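Local coordinates for phosphate-binding protein pstS 2 (Streptococcus pneumoniae, PDB 4H1X), which probably binds phosphate outside the cell membrane as the solute-binding lipoprotein of the PstSACB ABC transporter for phosphate import, at residues D120-Q131 and K143-L154. Residues are numbered along the deposited sequence; the frame is centred on the assembly and turned at random. Where two conformers were deposited one is given.
Sequences DFISFIHSKQGQ and KTETTEYTSQHL
Tyr149, midway along the extended linker that leads into strand 155-162, lays its ring across helix 116-126 of one lobe of this periplasmic-binding-protein fold. With CG anti to the backbone N (chi1 -180°), the ring reaches inward to Phe124, whose edge meets its face in a T-shaped stack, centroids 5.2 Å apart and planes at 88°. Phe124 CB adds a CH-pi contact over the same ring. At the far end Tyr149 OH donates to Asp120 OD2 (2.7 Å) on the syn lone pair, the side of the other carboxylate oxygen. That buried OD2 is also bonded to Tyr177 of helix 164-180 and to a water held by Gln152 N, while Tyr149 OH is itself bonded to Asn181, so the hydroxyl is held by both Asp120 and Asn181. Leu154 CD1 packs on Asp120 CB at 3.7 Å.

Toward its N-terminal end the linker passes the break between helices 116-126 and 128-136. Lys128 N, at the start of helix 128-136, donates to Thr147 O (2.9 Å). Ser127 CB touches Tyr149 CB at 3.5 Å. Ser127 OG turns back to donate to Phe124 O, and the same Ser127 OG accepts from Gly130 N at 3.0 Å. One hydroxyl thus ties the last turn of the first helix to the first turn of the next, as its N-cap. Gln131 NE2 reaches Glu145 O (3.2 Å) from above the carbonyl plane. Together these bonds strap an irregular linker along the junction of two helices, where Ser127 N-caps the second, on the outer side of a lobe of the two-lobed binding-protein fold.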
ATOM      1  N   ASP A 120       4.433   7.915  22.622  1.00 10.72           N
ATOM      2  CA  ASP A 120       4.183   9.324  22.281  1.00  9.91           C
ATOM      3  C   ASP A 120       4.125   9.485  20.746  1.00 11.93           C
ATOM      4  O   ASP A 120       3.289  10.229  20.225  1.00 11.39           O
ATOM      5  CB  ASP A 120       5.253  10.234  22.887  1.00 11.87           C
ATOM      6  CG  ASP A 120       4.918  11.705  22.710  1.00 18.97           C
ATOM      7  OD1 ASP A 120       3.943  12.170  23.339  1.00 18.81           O
ATOM      8  OD2 ASP A 120       5.531  12.347  21.837  1.00 15.65           O
ATOM      9  N   PHE A 121       5.011   8.776  20.033  1.00  8.68           N
ATOM     10  CA  PHE A 121       5.018   8.803  18.564  1.00  9.16           C
ATOM     11  C   PHE A 121       3.687   8.217  18.014  1.00 12.26           C
ATOM     12  O   PHE A 121       3.097   8.811  17.103  1.00 10.29           O
ATOM     13  CB  PHE A 121       6.231   8.055  18.007  1.00  9.84           C
ATOM     14  CG  PHE A 121       6.366   8.091  16.497  1.00  9.53           C
ATOM     15  CD1 PHE A 121       6.205   9.282  15.793  1.00 11.75           C
ATOM     16  CD2 PHE A 121       6.648   6.937  15.783  1.00 13.32           C
ATOM     17  CE1 PHE A 121       6.371   9.317  14.395  1.00 12.67           C
ATOM     18  CE2 PHE A 121       6.812   6.977  14.389  1.00 16.39           C
ATOM     19  CZ  PHE A 121       6.639   8.160  13.707  1.00 14.26           C
ATOM     20  N   ILE A 122       3.185   7.096  18.598  1.00  8.78           N
ATOM     21  CA  ILE A 122       1.898   6.474  18.221  0.50  9.60           C
ATOM     22  C   ILE A 122       0.770   7.491  18.438  1.00 11.95           C
ATOM     23  O   ILE A 122      -0.135   7.605  17.614  1.00 10.59           O
ATOM     24  CB  ILE A 122       1.640   5.147  19.024  0.50 13.40           C
ATOM     25  CG1 ILE A 122       2.679   4.041  18.722  0.50 14.41           C
ATOM     26  CG2 ILE A 122       0.197   4.628  18.889  0.50 13.73           C
ATOM     27  CD1 ILE A 122       2.917   3.688  17.308  0.50 24.20           C
ATOM     28  N   SER A 123       0.823   8.232  19.579  1.00 10.71           N
ATOM     29  CA  SER A 123      -0.195   9.247  19.901  0.50 11.05           C
ATOM     30  C   SER A 123      -0.204  10.317  18.804  1.00 14.31           C
ATOM     31  O   SER A 123      -1.268  10.745  18.353  1.00 12.36           O
ATOM     32  CB  SER A 123       0.053   9.859  21.277  0.50 14.16           C
ATOM     33  OG  SER A 123      -0.058   8.873  22.294  0.50 19.85           O
ATOM     34  N   PHE A 124       0.988  10.719  18.347  1.00 10.73           N
ATOM     35  CA  PHE A 124       1.103  11.711  17.259  1.00  9.91           C
ATOM     36  C   PHE A 124       0.470  11.151  15.982  1.00 12.03           C
ATOM     37  O   PHE A 124      -0.278  11.843  15.317  1.00 10.57           O
ATOM     38  CB  PHE A 124       2.582  12.048  16.998  1.00 10.68           C
ATOM     39  CG  PHE A 124       2.720  12.996  15.819  1.00 10.63           C
ATOM     40  CD1 PHE A 124       2.445  14.357  15.963  1.00 13.06           C
ATOM     41  CD2 PHE A 124       2.998  12.508  14.542  1.00 11.24           C
ATOM     42  CE1 PHE A 124       2.536  15.225  14.879  1.00 13.31           C
ATOM     43  CE2 PHE A 124       3.034  13.376  13.441  1.00 13.75           C
ATOM     44  CZ  PHE A 124       2.805  14.728  13.620  1.00 13.03           C
ATOM     45  N   ILE A 125       0.780   9.902  15.636  1.00 10.01           N
ATOM     46  CA  ILE A 125       0.219   9.267  14.438  1.00  9.86           C
ATOM     47  C   ILE A 125      -1.326   9.222  14.520  1.00 14.27           C
ATOM     48  O   ILE A 125      -2.007   9.437  13.505  1.00 15.26           O
ATOM     49  CB  ILE A 125       0.804   7.859  14.252  1.00 12.09           C
ATOM     50  CG1 ILE A 125       2.316   7.919  13.895  1.00 10.96           C
ATOM     51  CG2 ILE A 125       0.011   7.087  13.155  1.00 13.27           C
ATOM     52  CD1 ILE A 125       3.048   6.492  13.937  1.00 15.31           C
ATOM     53  N   HIS A 126      -1.860   8.984  15.716  1.00 13.34           N
ATOM     54  CA  HIS A 126      -3.312   8.912  15.957  1.00 14.13           C
ATOM     55  C   HIS A 126      -3.981  10.283  15.966  1.00 18.35           C
ATOM     56  O   HIS A 126      -5.189  10.364  15.767  1.00 19.85           O
ATOM     57  CB  HIS A 126      -3.586   8.182  17.288  1.00 15.02           C
ATOM     58  CG  HIS A 126      -3.403   6.702  17.171  1.00 18.48           C
ATOM     59  ND1 HIS A 126      -3.221   5.898  18.286  1.00 20.79           N
ATOM     60  CD2 HIS A 126      -3.350   5.928  16.061  1.00 20.90           C
ATOM     61  CE1 HIS A 126      -3.133   4.660  17.823  1.00 20.75           C
ATOM     62  NE2 HIS A 126      -3.195   4.633  16.491  1.00 21.03           N
ATOM     63  N   SER A 127      -3.215  11.347  16.174  1.00 12.47           N
ATOM     64  CA  SER A 127      -3.760  12.706  16.318  1.00 12.31           C
ATOM     65  C   SER A 127      -4.343  13.277  15.028  1.00 15.66           C
ATOM     66  O   SER A 127      -4.077  12.757  13.940  1.00 13.84           O
ATOM     67  CB  SER A 127      -2.673  13.652  16.810  1.00 13.98           C
ATOM     68  OG  SER A 127      -1.731  13.948  15.793  1.00 14.85           O
ATOM     69  N   LYS A 128      -5.055  14.421  15.154  1.00 15.22           N
ATOM     70  CA  LYS A 128      -5.600  15.153  14.002  1.00 15.57           C
ATOM     71  C   LYS A 128      -4.438  15.528  13.056  1.00 17.63           C
ATOM     72  O   LYS A 128      -4.569  15.353  11.849  1.00 15.30           O
ATOM     73  CB  LYS A 128      -6.372  16.403  14.486  1.00 19.37           C
ATOM     74  CG  LYS A 128      -7.189  17.087  13.386  1.00 36.52           C
ATOM     75  CD  LYS A 128      -8.087  18.175  13.968  1.00 46.78           C
ATOM     76  CE  LYS A 128      -9.187  18.589  13.020  1.00 57.16           C
ATOM     77  NZ  LYS A 128     -10.159  19.506  13.682  1.00 70.16           N
ATOM     78  N   GLN A 129      -3.279  15.949  13.610  1.00 16.23           N
ATOM     79  CA  GLN A 129      -2.075  16.308  12.816  1.00 16.10           C
ATOM     80  C   GLN A 129      -1.496  15.095  12.082  1.00 15.80           C
ATOM     81  O   GLN A 129      -1.114  15.212  10.918  1.00 13.34           O
ATOM     82  CB  GLN A 129      -0.969  16.892  13.706  1.00 18.21           C
ATOM     83  CG  GLN A 129      -1.334  18.134  14.489  1.00 30.06           C
ATOM     84  CD  GLN A 129      -0.239  18.418  15.488  1.00 36.81           C
ATOM     85  OE1 GLN A 129      -0.458  18.474  16.707  1.00 26.18           O
ATOM     86  NE2 GLN A 129       0.978  18.561  14.987  1.00 18.13           N
ATOM     87  N   GLY A 130      -1.411  13.956  12.775  1.00 12.73           N
ATOM     88  CA  GLY A 130      -0.920  12.710  12.195  1.00 12.25           C
ATOM     89  C   GLY A 130      -1.798  12.218  11.063  1.00 15.48           C
ATOM     90  O   GLY A 130      -1.298  11.848   9.994  1.00 14.01           O
ATOM     91  N   GLN A 131      -3.125  12.266  11.275  1.00 12.19           N
ATOM     92  CA  GLN A 131      -4.113  11.865  10.269  1.00 13.05           C
ATOM     93  C   GLN A 131      -4.009  12.787   9.063  1.00 14.28           C
ATOM     94  O   GLN A 131      -4.139  12.317   7.924  1.00 12.97           O
ATOM     95  CB  GLN A 131      -5.538  11.900  10.836  1.00 14.95           C
ATOM     96  CG  GLN A 131      -5.847  10.836  11.885  1.00 20.78           C
ATOM     97  CD  GLN A 131      -7.312  10.841  12.289  1.00 45.21           C
ATOM     98  OE1 GLN A 131      -8.132  11.650  11.829  1.00 41.98           O
ATOM     99  NE2 GLN A 131      -7.676   9.942  13.176  1.00 40.88           N
ATOM    100  N   LYS A 143      -9.443   5.647  10.389  1.00 30.37           N
ATOM    101  CA  LYS A 143      -9.968   6.111  11.671  1.00 31.28           C
ATOM    102  C   LYS A 143     -10.915   7.290  11.490  1.00 37.53           C
ATOM    103  O   LYS A 143     -10.671   8.185  10.670  1.00 36.95           O
ATOM    104  CB  LYS A 143      -8.835   6.476  12.645  1.00 34.60           C
ATOM    105  CG  LYS A 143      -7.870   5.327  12.950  1.00 53.24           C
ATOM    106  CD  LYS A 143      -8.429   4.316  13.957  1.00 65.79           C
ATOM    107  CE  LYS A 143      -7.941   2.909  13.694  1.00 76.66           C
ATOM    108  NZ  LYS A 143      -8.308   1.980  14.795  1.00 85.14           N
ATOM    109  N   THR A 144     -12.019   7.256  12.244  1.00 36.08           N
ATOM    110  CA  THR A 144     -13.050   8.295  12.245  1.00 37.18           C
ATOM    111  C   THR A 144     -12.874   9.173  13.489  1.00 43.74           C
ATOM    112  O   THR A 144     -13.178  10.364  13.445  1.00 45.17           O
ATOM    113  CB  THR A 144     -14.461   7.671  12.162  1.00 45.53           C
ATOM    114  OG1 THR A 144     -14.685   6.815  13.288  1.00 44.23           O
ATOM    115  CG2 THR A 144     -14.695   6.911  10.850  1.00 42.44           C
ATOM    116  N   GLU A 145     -12.356   8.579  14.589  1.00 40.29           N
ATOM    117  CA  GLU A 145     -12.116   9.253  15.872  1.00 39.93           C
ATOM    118  C   GLU A 145     -10.742   9.915  15.884  1.00 41.91           C
ATOM    119  O   GLU A 145      -9.746   9.285  15.519  1.00 39.73           O
ATOM    120  CB  GLU A 145     -12.249   8.264  17.035  1.00 41.25           C
ATOM    121  CG  GLU A 145     -13.667   7.737  17.209  1.00 49.93           C
ATOM    122  CD  GLU A 145     -13.872   6.747  18.339  1.00 59.51           C
ATOM    123  OE1 GLU A 145     -13.028   6.704  19.259  1.00 44.02           O
ATOM    124  OE2 GLU A 145     -14.901   6.034  18.322  1.00 51.16           O
ATOM    125  N   THR A 146     -10.693  11.189  16.291  1.00 39.14           N
ATOM    126  CA  THR A 146      -9.438  11.937  16.288  1.00 38.66           C
ATOM    127  C   THR A 146      -9.132  12.558  17.671  1.00 39.30           C
ATOM    128  O   THR A 146     -10.036  13.030  18.367  1.00 40.95           O
ATOM    129  CB  THR A 146      -9.466  12.972  15.145  1.00 53.28           C
ATOM    130  OG1 THR A 146      -8.191  13.591  15.032  1.00 56.15           O
ATOM    131  CG2 THR A 146     -10.597  14.020  15.279  1.00 53.58           C
ATOM    132  N   THR A 147      -7.846  12.540  18.057  1.00 31.90           N
ATOM    133  CA  THR A 147      -7.354  13.094  19.326  1.00 29.76           C
ATOM    134  C   THR A 147      -6.411  14.275  19.064  1.00 29.00           C
ATOM    135  O   THR A 147      -5.963  14.478  17.928  1.00 24.82           O
ATOM    136  CB  THR A 147      -6.665  12.014  20.194  1.00 40.46           C
ATOM    137  OG1 THR A 147      -5.409  11.626  19.618  1.00 42.23           O
ATOM    138  CG2 THR A 147      -7.560  10.797  20.457  1.00 37.88           C
ATOM    139  N   GLU A 148      -6.155  15.082  20.107  1.00 24.91           N
ATOM    140  CA  GLU A 148      -5.258  16.216  20.002  1.00 26.41           C
ATOM    141  C   GLU A 148      -3.879  15.776  20.485  1.00 30.48           C
ATOM    142  O   GLU A 148      -3.781  14.923  21.380  1.00 32.98           O
ATOM    143  CB  GLU A 148      -5.798  17.424  20.817  1.00 28.91           C
ATOM    144  CG  GLU A 148      -5.023  18.732  20.646  1.00 43.28           C
ATOM    145  CD  GLU A 148      -4.802  19.253  19.234  1.00 73.49           C
ATOM    146  OE1 GLU A 148      -5.744  19.182  18.409  1.00 80.24           O
ATOM    147  OE2 GLU A 148      -3.689  19.764  18.963  1.00 58.34           O
ATOM    148  N   TYR A 149      -2.830  16.304  19.846  1.00 23.85           N
ATOM    149  CA  TYR A 149      -1.428  16.074  20.217  1.00 21.68           C
ATOM    150  C   TYR A 149      -0.763  17.389  20.643  1.00 28.60           C
ATOM    151  O   TYR A 149      -0.819  18.372  19.899  1.00 29.67           O
ATOM    152  CB  TYR A 149      -0.612  15.454  19.047  1.00 18.53           C
ATOM    153  CG  TYR A 149       0.841  15.203  19.411  1.00 15.66           C
ATOM    154  CD1 TYR A 149       1.223  14.041  20.075  1.00 15.32           C
ATOM    155  CD2 TYR A 149       1.828  16.140  19.115  1.00 16.85           C
ATOM    156  CE1 TYR A 149       2.550  13.822  20.454  1.00 16.06           C
ATOM    157  CE2 TYR A 149       3.152  15.946  19.504  1.00 17.25           C
ATOM    158  CZ  TYR A 149       3.510  14.782  20.172  1.00 20.27           C
ATOM    159  OH  TYR A 149       4.812  14.590  20.547  1.00 20.68           O
ATOM    160  N   THR A 150      -0.049  17.374  21.776  1.00 28.27           N
ATOM    161  CA  THR A 150       0.781  18.487  22.261  1.00 28.86           C
ATOM    162  C   THR A 150       2.182  17.914  22.527  1.00 30.33           C
ATOM    163  O   THR A 150       2.312  16.906  23.237  1.00 26.32           O
ATOM    164  CB  THR A 150       0.150  19.198  23.485  1.00 40.23           C
ATOM    165  OG1 THR A 150      -1.068  19.825  23.067  1.00 38.99           O
ATOM    166  CG2 THR A 150       1.087  20.251  24.109  1.00 39.68           C
ATOM    167  N   SER A 151       3.228  18.542  21.956  1.00 28.50           N
ATOM    168  CA  SER A 151       4.598  18.031  22.141  1.00 29.05           C
ATOM    169  C   SER A 151       5.071  18.072  23.602  1.00 35.36           C
ATOM    170  O   SER A 151       4.784  19.028  24.327  1.00 35.47           O
ATOM    171  CB  SER A 151       5.594  18.793  21.275  1.00 33.31           C
ATOM    172  OG  SER A 151       6.898  18.256  21.446  1.00 37.88           O
ATOM    173  N   GLN A 152       5.802  17.022  24.015  1.00 33.14           N
ATOM    174  CA  GLN A 152       6.400  16.899  25.360  1.00 33.63           C
ATOM    175  C   GLN A 152       7.882  17.276  25.258  1.00 39.22           C
ATOM    176  O   GLN A 152       8.595  17.293  26.270  1.00 37.77           O
ATOM    177  CB  GLN A 152       6.231  15.467  25.944  1.00 34.30           C
ATOM    178  CG  GLN A 152       4.878  14.797  25.643  1.00 42.11           C
ATOM    179  CD  GLN A 152       4.532  13.622  26.534  1.00 63.51           C
ATOM    180  OE1 GLN A 152       5.364  12.764  26.851  1.00 54.96           O
ATOM    181  NE2 GLN A 152       3.261  13.520  26.909  1.00 62.28           N
ATOM    182  N   HIS A 153       8.332  17.583  24.002  1.00 36.49           N
ATOM    183  CA  HIS A 153       9.702  17.922  23.597  1.00 36.69           C
ATOM    184  C   HIS A 153      10.618  16.842  24.152  1.00 39.47           C
ATOM    185  O   HIS A 153      11.521  17.107  24.959  1.00 38.40           O
ATOM    186  CB  HIS A 153      10.089  19.344  24.036  1.00 38.76           C
ATOM    187  CG  HIS A 153       9.185  20.384  23.459  1.00 42.89           C
ATOM    188  ND1 HIS A 153       9.360  20.855  22.165  1.00 44.89           N
ATOM    189  CD2 HIS A 153       8.091  20.973  23.997  1.00 45.18           C
ATOM    190  CE1 HIS A 153       8.384  21.729  21.968  1.00 44.95           C
ATOM    191  NE2 HIS A 153       7.597  21.837  23.046  1.00 45.46           N
ATOM    192  N   LEU A 154      10.304  15.585  23.768  1.00 34.89           N
ATOM    193  CA  LEU A 154      11.010  14.411  24.261  1.00 34.67           C
ATOM    194  C   LEU A 154      12.354  14.256  23.626  1.00 35.81           C
ATOM    195  O   LEU A 154      12.719  14.981  22.697  1.00 34.75           O
ATOM    196  CB  LEU A 154      10.201  13.125  24.064  1.00 35.30           C
ATOM    197  CG  LEU A 154       8.922  12.960  24.892  1.00 41.79           C
ATOM    198  CD1 LEU A 154       8.235  11.655  24.554  1.00 42.12           C
ATOM    199  CD2 LEU A 154       9.199  13.016  26.395  1.00 45.23           C
TER
HETATM  200  O   HOH W   1       1.909  14.609  24.113  1.00 30.79           O
HETATM  201  O   HOH W   2       6.729  14.783  22.792  1.00 34.73           O